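Local structure of ZYG-9 (Caenorhabditis elegans, 2OF3) at residues L3-N8 / D68-L73; S37-L42 / L89-L94; V49-Q54 / L64-S69; R79-N84 / C111-E116. The protein plays a major role in organising microtubules and spindle poles during mitosis and meiosis in one-cell embryos, and belongs to the TOG/XMAP215 family. All coordinates share one frame; numbering follows the deposited sequence.

Contact 1 of 4, residues L3-N8 / D68-L73; sequences LLLSDN and DSLVRL
Ser-69, Leu-70 and Leu-73 receive Leu-4 and Leu-5 on one side of helix 60-76, and a short, nearly straight polar bond ties the same helix turn together: Arg-72 NE donates to Asp-68 OD2 at 2.8 Å. That bond (N-H...O 173°) lies in the guanidinium plane, but it meets OD2 from above the carboxylate plane, 36° out of it; the second link, from Arg-72 NH2 to Asp-68 OD1, is weak. The NE-OD2 pair is a salt bridge within the helix and takes no direct part in holding residues 3-8.

The contact itself is made by methyl and CB carbons. Leu-4 lays its CD2 methyl on the CB of Ser-69, 3.7 Å away. Leu-5, pointing the same way, enters the buried side; its CG, anti to the backbone N (chi1 -175°), carries CD2 to Leu-70 CD2 at 4.1 Å. Its CB is 4.0 Å from CD1 of Leu-73. Leu-5 runs at about a right angle to both of these leucines, so its CB and CD2 meet their methyl ends.

Polar backbone atoms of the loop are answered elsewhere: the carbonyl of Leu-5 accepts a hydrogen bond from Ser-80 OG, and Leu-4 and Ser-6 share backbone bonds with Lys-48 and Gln-46. The contact with helix 60-76 is thus apolar, while the loop's polar backbone atoms are bonded to other parts of the fold, which is consistent with those bonds helping to place it.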
# COMPACT_ATOMS: atom_id res chain seq x y z
N LEU A 3 -19.11 -19.01 13.75
CA LEU A 3 -17.89 -18.39 13.23
C LEU A 3 -17.49 -17.24 14.14
O LEU A 3 -18.33 -16.43 14.58
CB LEU A 3 -18.15 -17.87 11.80
CG LEU A 3 -18.68 -18.82 10.72
CD1 LEU A 3 -18.99 -18.10 9.43
CD2 LEU A 3 -17.72 -19.99 10.47
N LEU A 4 -16.20 -17.16 14.44
CA LEU A 4 -15.64 -16.02 15.10
C LEU A 4 -15.88 -14.68 14.33
O LEU A 4 -15.99 -13.59 14.93
CB LEU A 4 -14.17 -16.29 15.26
CG LEU A 4 -13.39 -15.31 16.10
CD1 LEU A 4 -13.89 -15.37 17.56
CD2 LEU A 4 -11.94 -15.69 15.98
N LEU A 5 -15.97 -14.77 13.00
CA LEU A 5 -16.05 -13.63 12.11
C LEU A 5 -16.98 -14.02 11.02
O LEU A 5 -16.89 -15.14 10.54
CB LEU A 5 -14.66 -13.28 11.56
CG LEU A 5 -14.59 -12.02 10.69
CD1 LEU A 5 -14.97 -10.74 11.53
CD2 LEU A 5 -13.15 -11.95 10.12
N SER A 6 -17.93 -13.15 10.67
CA SER A 6 -18.96 -13.45 9.69
C SER A 6 -18.48 -13.84 8.28
O SER A 6 -17.37 -13.52 7.85
CB SER A 6 -19.90 -12.23 9.55
OG SER A 6 -19.19 -11.18 8.89
N ASP A 7 -19.37 -14.50 7.54
CA ASP A 7 -19.14 -14.77 6.14
C ASP A 7 -20.49 -14.36 5.54
O ASP A 7 -21.44 -15.14 5.55
CB ASP A 7 -18.85 -16.28 5.99
CG ASP A 7 -19.05 -16.80 4.56
OD1 ASP A 7 -19.08 -15.99 3.60
OD2 ASP A 7 -19.16 -18.05 4.40
N ASN A 8 -20.59 -13.13 5.07
CA ASN A 8 -21.81 -12.62 4.45
C ASN A 8 -21.39 -11.64 3.36
O ASN A 8 -20.20 -11.46 3.07
CB ASN A 8 -22.75 -11.96 5.53
CG ASN A 8 -22.07 -10.82 6.29
OD1 ASN A 8 -21.21 -10.13 5.73
ND2 ASN A 8 -22.42 -10.62 7.56
N ASP A 68 -3.58 -13.75 16.01
CA ASP A 68 -3.45 -15.19 15.96
C ASP A 68 -4.78 -15.87 15.56
O ASP A 68 -4.82 -16.74 14.69
CB ASP A 68 -2.96 -15.68 17.33
CG ASP A 68 -2.86 -17.20 17.41
OD1 ASP A 68 -1.79 -17.75 16.99
OD2 ASP A 68 -3.85 -17.85 17.88
N SER A 69 -5.88 -15.48 16.19
CA SER A 69 -7.17 -15.99 15.82
C SER A 69 -7.48 -15.68 14.36
O SER A 69 -8.09 -16.50 13.66
CB SER A 69 -8.29 -15.34 16.66
OG SER A 69 -8.20 -15.69 18.02
N LEU A 70 -7.14 -14.46 13.92
CA LEU A 70 -7.53 -14.01 12.57
C LEU A 70 -6.69 -14.75 11.53
O LEU A 70 -7.21 -15.22 10.49
CB LEU A 70 -7.41 -12.46 12.44
CG LEU A 70 -8.44 -11.56 13.13
CD1 LEU A 70 -8.06 -10.12 13.10
CD2 LEU A 70 -9.82 -11.72 12.47
N VAL A 71 -5.38 -14.86 11.80
CA VAL A 71 -4.48 -15.59 10.87
C VAL A 71 -4.91 -17.06 10.71
O VAL A 71 -4.92 -17.58 9.60
CB VAL A 71 -2.97 -15.37 11.20
CG1 VAL A 71 -2.09 -16.47 10.66
CG2 VAL A 71 -2.49 -14.00 10.68
N ARG A 72 -5.35 -17.69 11.80
CA ARG A 72 -5.83 -19.08 11.74
C ARG A 72 -7.09 -19.28 10.91
O ARG A 72 -7.29 -20.39 10.37
CB ARG A 72 -6.06 -19.68 13.15
CG ARG A 72 -4.77 -19.86 13.93
CD ARG A 72 -4.98 -20.23 15.43
NE ARG A 72 -3.74 -20.03 16.20
CZ ARG A 72 -2.63 -20.79 16.10
NH1 ARG A 72 -2.59 -21.84 15.26
NH2 ARG A 72 -1.55 -20.50 16.84
N LEU A 73 -7.93 -18.24 10.78
CA LEU A 73 -9.11 -18.33 9.89
C LEU A 73 -8.76 -18.56 8.45
O LEU A 73 -9.53 -19.12 7.72
CB LEU A 73 -10.00 -17.08 10.01
CG LEU A 73 -10.57 -16.81 11.39
CD1 LEU A 73 -11.43 -15.54 11.28
CD2 LEU A 73 -11.42 -18.00 11.84

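Contact 2 of 4, residues S37-L42 / L89-L94; sequences SQLQTL and LKWCTL
Leu-39 fills the tight part of this helix pair, with CD2 on the Trp-91 backbone and CD1 on the Lys-90 side chain, whereas the flanks of the pair stand further apart. With CG anti to the backbone N (chi1 179°), the isobutyl group points straight across. Its CD2 comes to 3.6 Å from the backbone N of Trp-91 and to 4.0 Å from Trp-91 CB, lying at the edge of the indole, near the ring plane. The same methyl meets Leu-94 CD1 at 3.9 Å, so one carbon is lodged between two residues a turn apart. CD1, on the other branch, rests 4.0 Å from Lys-90 CB.

Contact thins out around Leu-39. The side chain of Leu-42 gets no nearer than 6.1 Å to residues 89-94 and touches Leu-87 instead. Lys-90 offers only its root: beyond CB the chain leads away to the partly exposed side, where it makes a cation-pi interaction with Trp-26. The indole of Trp-91 likewise turns off, giving its NE1 proton to Leu-55 O and meeting Phe-56 and His-63 edge-to-face.

Within helix 85-95, the Lys-90 carbonyl accepts from both Leu-94 N and Thr-93 OG1, the latter at 2.6 Å; Thr-93 OG1 is also bonded to Trp-26 NE1. The axes of segments 37-42 and 89-94 approach to 10.9 Å, with their directions at 144°. Near-antiparallel helices packed through apolar side chains in an all-helical chain fit the HEAT-repeat solenoid of TOG domains.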
# COMPACT_ATOMS: atom_id res chain seq x y z
N SER A 37 -14.35 4.73 16.26
CA SER A 37 -15.73 4.34 16.71
C SER A 37 -16.52 3.79 15.53
O SER A 37 -17.32 2.87 15.73
CB SER A 37 -16.60 5.51 17.23
OG SER A 37 -16.03 6.09 18.38
N GLN A 38 -16.36 4.39 14.34
CA GLN A 38 -17.09 3.88 13.16
C GLN A 38 -16.63 2.44 12.86
O GLN A 38 -17.46 1.55 12.61
CB GLN A 38 -16.83 4.79 11.93
CG GLN A 38 -17.46 4.24 10.64
CD GLN A 38 -17.25 5.18 9.48
OE1 GLN A 38 -16.24 5.04 8.67
NE2 GLN A 38 -18.14 6.18 9.38
N LEU A 39 -15.33 2.21 12.85
CA LEU A 39 -14.82 0.86 12.61
C LEU A 39 -15.31 -0.15 13.62
O LEU A 39 -15.72 -1.25 13.27
CB LEU A 39 -13.27 0.84 12.58
CG LEU A 39 -12.56 -0.52 12.35
CD1 LEU A 39 -12.90 -1.00 10.99
CD2 LEU A 39 -11.05 -0.33 12.48
N GLN A 40 -15.29 0.24 14.90
CA GLN A 40 -15.78 -0.63 15.96
C GLN A 40 -17.26 -0.99 15.83
O GLN A 40 -17.62 -2.10 16.05
CB GLN A 40 -15.44 0.04 17.27
CG GLN A 40 -15.90 -0.67 18.49
CD GLN A 40 -15.43 0.10 19.71
OE1 GLN A 40 -15.13 1.32 19.61
NE2 GLN A 40 -15.30 -0.59 20.83
N THR A 41 -18.12 -0.05 15.44
CA THR A 41 -19.52 -0.32 15.12
C THR A 41 -19.65 -1.25 13.95
O THR A 41 -20.43 -2.20 14.01
CB THR A 41 -20.26 1.00 14.80
OG1 THR A 41 -20.32 1.79 15.99
CG2 THR A 41 -21.69 0.79 14.28
N LEU A 42 -18.91 -1.02 12.87
CA LEU A 42 -19.02 -1.89 11.67
C LEU A 42 -18.52 -3.31 11.97
O LEU A 42 -19.13 -4.31 11.58
CB LEU A 42 -18.22 -1.27 10.50
CG LEU A 42 -18.85 0.00 9.95
CD1 LEU A 42 -17.89 0.63 8.91
CD2 LEU A 42 -20.21 -0.25 9.35
N LEU A 89 -8.46 -4.77 7.08
CA LEU A 89 -7.37 -3.93 6.61
C LEU A 89 -7.40 -2.57 7.27
O LEU A 89 -6.34 -2.04 7.63
CB LEU A 89 -7.35 -3.85 5.06
CG LEU A 89 -7.04 -5.20 4.37
CD1 LEU A 89 -7.31 -5.02 2.87
CD2 LEU A 89 -5.57 -5.65 4.58
N LYS A 90 -8.58 -2.01 7.53
CA LYS A 90 -8.66 -0.73 8.28
C LYS A 90 -8.10 -0.83 9.72
O LYS A 90 -7.36 0.07 10.21
CB LYS A 90 -10.10 -0.23 8.31
CG LYS A 90 -10.56 0.37 6.97
CD LYS A 90 -12.03 0.74 7.08
CE LYS A 90 -12.44 1.68 5.99
NZ LYS A 90 -12.36 0.96 4.66
N TRP A 91 -8.48 -1.89 10.43
CA TRP A 91 -7.92 -2.17 11.75
C TRP A 91 -6.39 -2.28 11.70
O TRP A 91 -5.72 -1.75 12.56
CB TRP A 91 -8.55 -3.45 12.31
CG TRP A 91 -8.08 -3.72 13.72
CD1 TRP A 91 -8.64 -3.24 14.88
CD2 TRP A 91 -6.92 -4.52 14.10
NE1 TRP A 91 -7.90 -3.71 15.96
CE2 TRP A 91 -6.85 -4.49 15.52
CE3 TRP A 91 -5.94 -5.25 13.38
CZ2 TRP A 91 -5.83 -5.19 16.26
CZ3 TRP A 91 -4.92 -5.96 14.10
CH2 TRP A 91 -4.89 -5.90 15.54
N CYS A 92 -5.83 -2.96 10.70
CA CYS A 92 -4.40 -3.02 10.48
C CYS A 92 -3.79 -1.63 10.26
O CYS A 92 -2.70 -1.38 10.78
CB CYS A 92 -4.06 -3.94 9.28
SG CYS A 92 -4.42 -5.75 9.58
N THR A 93 -4.47 -0.70 9.55
CA THR A 93 -3.89 0.63 9.39
C THR A 93 -3.72 1.35 10.72
O THR A 93 -2.81 2.16 10.86
CB THR A 93 -4.69 1.57 8.40
OG1 THR A 93 -5.98 1.84 8.97
CG2 THR A 93 -4.87 0.94 7.04
N LEU A 94 -4.61 1.09 11.70
CA LEU A 94 -4.51 1.68 13.04
C LEU A 94 -3.21 1.23 13.72
O LEU A 94 -2.52 2.04 14.38
CB LEU A 94 -5.72 1.29 13.88
CG LEU A 94 -7.13 1.72 13.45
CD1 LEU A 94 -8.10 1.29 14.51
CD2 LEU A 94 -7.19 3.21 13.25

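Contact 3 of 4, residues V49-Q54 / L64-S69; sequences VSLMSQ and LAALDS
Within the helical solenoid of the TOG domain, the short helix 49-55 packs on helix 60-76 in a helical hairpin, with Gln-54 and Leu-51 set against Ala-65 and Ala-66. The segments run closer to antiparallel than to perpendicular (134°), and their axes approach to 9.0 Å. Small side chains make this closeness possible: the CA atoms of Gln-54 and Ala-66 are 5.6 Å apart, and their CB atoms touch at 3.7 Å.

From that point Gln-54 reaches along the surface of the other helix. Its CG stands beside the backbone N (chi1 -65°) and the chain is extended beyond it (chi2 164°), which delivers the amide to the alanines. NE2 lies 3.5 Å from Ala-65 CB, and OE1 approaches the CA of Ala-66. A water carries the polar link further, donating to Gln-54 OE1 at 2.5 Å and pairing with Ser-69 OG at 2.6 Å; its bridge spans a carbonyl and a hydroxyl whose own separation, 4.3 Å between OE1 and OG, is too long for direct bonding. On the buried side of the glutamine, Leu-51 puts CD1 against Ala-66 CB at 3.8 Å, so the alanine methyl is shared by a leucine branch and the glutamine CB.

Leu-4 of the N-terminal loop touches both helices, at Leu-51 and Ser-69; beyond this interface Met-52 faces Gln-40 and Leu-43 of helix 33-44, and Leu-67 faces Lys-106, Val-107 and Leu-110 of helix 101-120.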
# COMPACT_ATOMS: atom_id res chain seq x y z
N VAL A 49 -17.98 -10.97 20.39
CA VAL A 49 -17.50 -9.99 21.35
C VAL A 49 -16.14 -10.36 21.89
O VAL A 49 -15.36 -9.46 22.21
CB VAL A 49 -18.52 -9.73 22.52
CG1 VAL A 49 -19.91 -9.58 21.98
CG2 VAL A 49 -18.47 -10.86 23.53
N SER A 50 -15.80 -11.65 21.97
CA SER A 50 -14.44 -11.98 22.46
C SER A 50 -13.36 -11.59 21.51
O SER A 50 -12.28 -11.18 21.95
CB SER A 50 -14.27 -13.48 22.76
OG SER A 50 -14.52 -14.24 21.59
N LEU A 51 -13.60 -11.70 20.19
CA LEU A 51 -12.66 -11.05 19.23
C LEU A 51 -12.70 -9.53 19.33
O LEU A 51 -11.65 -8.88 19.36
CB LEU A 51 -12.96 -11.50 17.79
CG LEU A 51 -12.01 -10.99 16.70
CD1 LEU A 51 -10.56 -11.29 16.97
CD2 LEU A 51 -12.44 -11.61 15.33
N MET A 52 -13.90 -8.96 19.42
CA MET A 52 -14.03 -7.50 19.59
C MET A 52 -13.28 -6.96 20.79
O MET A 52 -12.63 -5.88 20.69
CB MET A 52 -15.52 -7.09 19.65
CG MET A 52 -16.28 -7.18 18.30
SD MET A 52 -15.66 -6.06 17.04
CE MET A 52 -16.21 -4.52 17.71
N SER A 53 -13.37 -7.64 21.94
CA SER A 53 -12.62 -7.20 23.15
C SER A 53 -11.15 -7.17 22.93
O SER A 53 -10.49 -6.31 23.49
CB SER A 53 -12.91 -8.09 24.36
OG SER A 53 -14.30 -8.28 24.47
N GLN A 54 -10.61 -8.09 22.13
CA GLN A 54 -9.16 -8.09 21.87
C GLN A 54 -8.78 -6.99 20.88
O GLN A 54 -7.79 -6.26 21.07
CB GLN A 54 -8.68 -9.45 21.33
CG GLN A 54 -8.81 -10.63 22.33
CD GLN A 54 -8.70 -12.01 21.66
OE1 GLN A 54 -9.00 -12.19 20.46
NE2 GLN A 54 -8.31 -13.00 22.44
N LEU A 64 -2.17 -9.15 19.72
CA LEU A 64 -1.48 -10.36 19.23
C LEU A 64 -2.41 -11.53 19.29
O LEU A 64 -2.34 -12.39 18.45
CB LEU A 64 -0.19 -10.66 20.02
CG LEU A 64 0.85 -9.54 19.90
CD1 LEU A 64 2.05 -9.80 20.84
CD2 LEU A 64 1.32 -9.37 18.42
N ALA A 65 -3.29 -11.55 20.29
CA ALA A 65 -4.23 -12.67 20.44
C ALA A 65 -5.28 -12.61 19.35
O ALA A 65 -5.68 -13.66 18.79
CB ALA A 65 -4.91 -12.63 21.83
N ALA A 66 -5.77 -11.40 19.06
CA ALA A 66 -6.71 -11.23 17.97
C ALA A 66 -6.04 -11.63 16.64
O ALA A 66 -6.61 -12.37 15.85
CB ALA A 66 -7.19 -9.80 17.93
N LEU A 67 -4.82 -11.16 16.40
CA LEU A 67 -4.08 -11.50 15.19
C LEU A 67 -3.88 -13.02 14.94
O LEU A 67 -4.00 -13.51 13.79
CB LEU A 67 -2.75 -10.75 15.16
CG LEU A 67 -2.85 -9.26 14.75
CD1 LEU A 67 -1.76 -8.39 15.35
CD2 LEU A 67 -2.96 -9.08 13.20
N ASP A 68 -3.58 -13.75 16.01
CA ASP A 68 -3.45 -15.19 15.96
C ASP A 68 -4.78 -15.87 15.56
O ASP A 68 -4.82 -16.74 14.69
CB ASP A 68 -2.96 -15.68 17.33
CG ASP A 68 -2.86 -17.20 17.41
OD1 ASP A 68 -1.79 -17.75 16.99
OD2 ASP A 68 -3.85 -17.85 17.88
N SER A 69 -5.88 -15.48 16.19
CA SER A 69 -7.17 -15.99 15.82
C SER A 69 -7.48 -15.68 14.36
O SER A 69 -8.09 -16.50 13.66
CB SER A 69 -8.29 -15.34 16.66
OG SER A 69 -8.20 -15.69 18.02
O HOH W 1 -9.95 -14.15 19.24

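Contact 4 of 4, residues R79-N84 / C111-E116; sequences RSLLSN and CKVIVE
Leu-81 places CG anti to its carbonyl carbon (chi1 -58°) and then stretches out, making CD1 the outermost atom of the side chain; Val-113 answers with CG1 on the far side of CB from its backbone N (chi1 151°). These two methyls meet at 3.8 Å, the side chains slanting past one another. A second, looser touch joins Leu-81 CB to Ile-114 CG1 at 4.5 Å, where the CA atoms of the two residues come to 6.5 Å, the nearest pair across the segments. One leucine thus bears on two successive residues of helix 101-120.

Turned from this interface, Asn-84 closes the end of helix 78-83. Its ND2 donates to Ser-80 O at 3.0 Å, in the carbonyl plane and with an N-H...O angle of 155°, and it is also bonded to Ser-6 OG. Leu-81 additionally packs on Leu-73, Ala-74 and Leu-88, and Ile-114 on Ser-85 and Leu-88. With only carbon atoms meeting between the segments, their fit depends on shape, while several polar groups of helix 78-83 bond within the helix, to the N-terminal loop and to helix 10-19.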
# COMPACT_ATOMS: atom_id res chain seq x y z
N ARG A 79 -13.32 -17.49 3.95
CA ARG A 79 -14.41 -16.59 3.48
C ARG A 79 -14.77 -15.53 4.50
O ARG A 79 -15.28 -14.47 4.09
CB ARG A 79 -15.68 -17.36 3.12
CG ARG A 79 -15.55 -18.16 1.82
CD ARG A 79 -16.75 -19.10 1.67
NE ARG A 79 -16.31 -20.25 0.85
CZ ARG A 79 -16.22 -20.27 -0.48
NH1 ARG A 79 -16.59 -19.20 -1.20
NH2 ARG A 79 -15.76 -21.36 -1.10
N SER A 80 -14.49 -15.79 5.78
CA SER A 80 -14.63 -14.77 6.84
C SER A 80 -13.68 -13.62 6.67
O SER A 80 -14.09 -12.47 6.81
CB SER A 80 -14.45 -15.40 8.21
OG SER A 80 -15.55 -16.33 8.37
N LEU A 81 -12.41 -13.92 6.40
CA LEU A 81 -11.42 -12.90 6.11
C LEU A 81 -11.77 -12.11 4.85
O LEU A 81 -11.62 -10.90 4.87
CB LEU A 81 -10.00 -13.50 5.98
CG LEU A 81 -9.49 -14.28 7.22
CD1 LEU A 81 -8.10 -14.81 6.89
CD2 LEU A 81 -9.36 -13.38 8.46
N LEU A 82 -12.19 -12.80 3.76
CA LEU A 82 -12.63 -12.12 2.53
C LEU A 82 -13.86 -11.21 2.73
O LEU A 82 -13.85 -10.04 2.25
CB LEU A 82 -13.00 -13.14 1.44
CG LEU A 82 -11.79 -13.61 0.68
CD1 LEU A 82 -12.27 -14.82 -0.09
CD2 LEU A 82 -11.19 -12.49 -0.28
N SER A 83 -14.89 -11.73 3.41
CA SER A 83 -16.14 -10.99 3.63
C SER A 83 -15.88 -9.69 4.37
O SER A 83 -16.59 -8.71 4.17
CB SER A 83 -17.10 -11.80 4.50
OG SER A 83 -17.62 -12.91 3.79
N ASN A 84 -14.86 -9.69 5.22
CA ASN A 84 -14.54 -8.58 6.12
C ASN A 84 -13.21 -7.93 5.83
O ASN A 84 -12.69 -7.19 6.67
CB ASN A 84 -14.65 -9.07 7.60
CG ASN A 84 -16.03 -9.44 7.93
OD1 ASN A 84 -16.92 -8.57 8.05
ND2 ASN A 84 -16.29 -10.73 7.98
N CYS A 111 -2.09 -8.93 6.78
CA CYS A 111 -2.32 -8.15 5.55
C CYS A 111 -1.98 -9.02 4.35
O CYS A 111 -2.73 -9.05 3.38
CB CYS A 111 -1.45 -6.87 5.51
SG CYS A 111 -1.95 -5.65 6.73
N LYS A 112 -0.86 -9.73 4.41
CA LYS A 112 -0.43 -10.64 3.33
C LYS A 112 -1.45 -11.74 3.00
O LYS A 112 -1.78 -11.97 1.83
CB LYS A 112 0.97 -11.22 3.65
CG LYS A 112 1.57 -12.20 2.62
CD LYS A 112 2.22 -11.47 1.43
CE LYS A 112 2.86 -12.52 0.44
NZ LYS A 112 4.01 -13.22 1.15
N VAL A 113 -1.97 -12.38 4.02
CA VAL A 113 -2.94 -13.45 3.86
C VAL A 113 -4.19 -12.90 3.20
O VAL A 113 -4.76 -13.51 2.30
CB VAL A 113 -3.22 -14.06 5.29
CG1 VAL A 113 -4.57 -14.63 5.44
CG2 VAL A 113 -2.12 -15.11 5.66
N ILE A 114 -4.65 -11.74 3.67
CA ILE A 114 -5.87 -11.11 3.14
C ILE A 114 -5.72 -10.73 1.65
O ILE A 114 -6.58 -11.08 0.83
CB ILE A 114 -6.33 -9.86 4.01
CG1 ILE A 114 -6.95 -10.30 5.34
CG2 ILE A 114 -7.38 -9.00 3.25
CD1 ILE A 114 -7.07 -9.13 6.31
N VAL A 115 -4.63 -10.06 1.28
CA VAL A 115 -4.45 -9.65 -0.13
C VAL A 115 -4.19 -10.85 -1.07
O VAL A 115 -4.65 -10.83 -2.23
CB VAL A 115 -3.40 -8.48 -0.31
CG1 VAL A 115 -3.79 -7.32 0.56
CG2 VAL A 115 -1.96 -8.96 0.05
N GLU A 116 -3.51 -11.88 -0.57
CA GLU A 116 -3.43 -13.19 -1.31
C GLU A 116 -4.77 -13.86 -1.54
O GLU A 116 -5.02 -14.31 -2.65
CB GLU A 116 -2.49 -14.13 -0.62
CG GLU A 116 -1.09 -13.84 -1.09
CD GLU A 116 -0.04 -14.58 -0.30
OE1 GLU A 116 -0.39 -15.16 0.77
OE2 GLU A 116 1.12 -14.53 -0.74

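In the fold
From the N terminus, contact 1 opens at residues 3-8 and closes on helix 60-76 at 68-73. Before that, contact 2 opens on helix 33-44, and helix 49-55 and helix 60-76 pair in contact 3, which lies wholly between the two ends of contact 2. Contacts 1 and 3 finish on the same helix, sharing Asp-68 and Ser-69. Contact 4 starts at 79-84, contact 2 then closes at 89-94, and contact 4 closes at 111-116, so contact 2 crosses both 1 and 4. Contact 1 is followed in series by contact 4, yet they touch in space. Together they tie the N-terminal loop and six helices into one end of the solenoid.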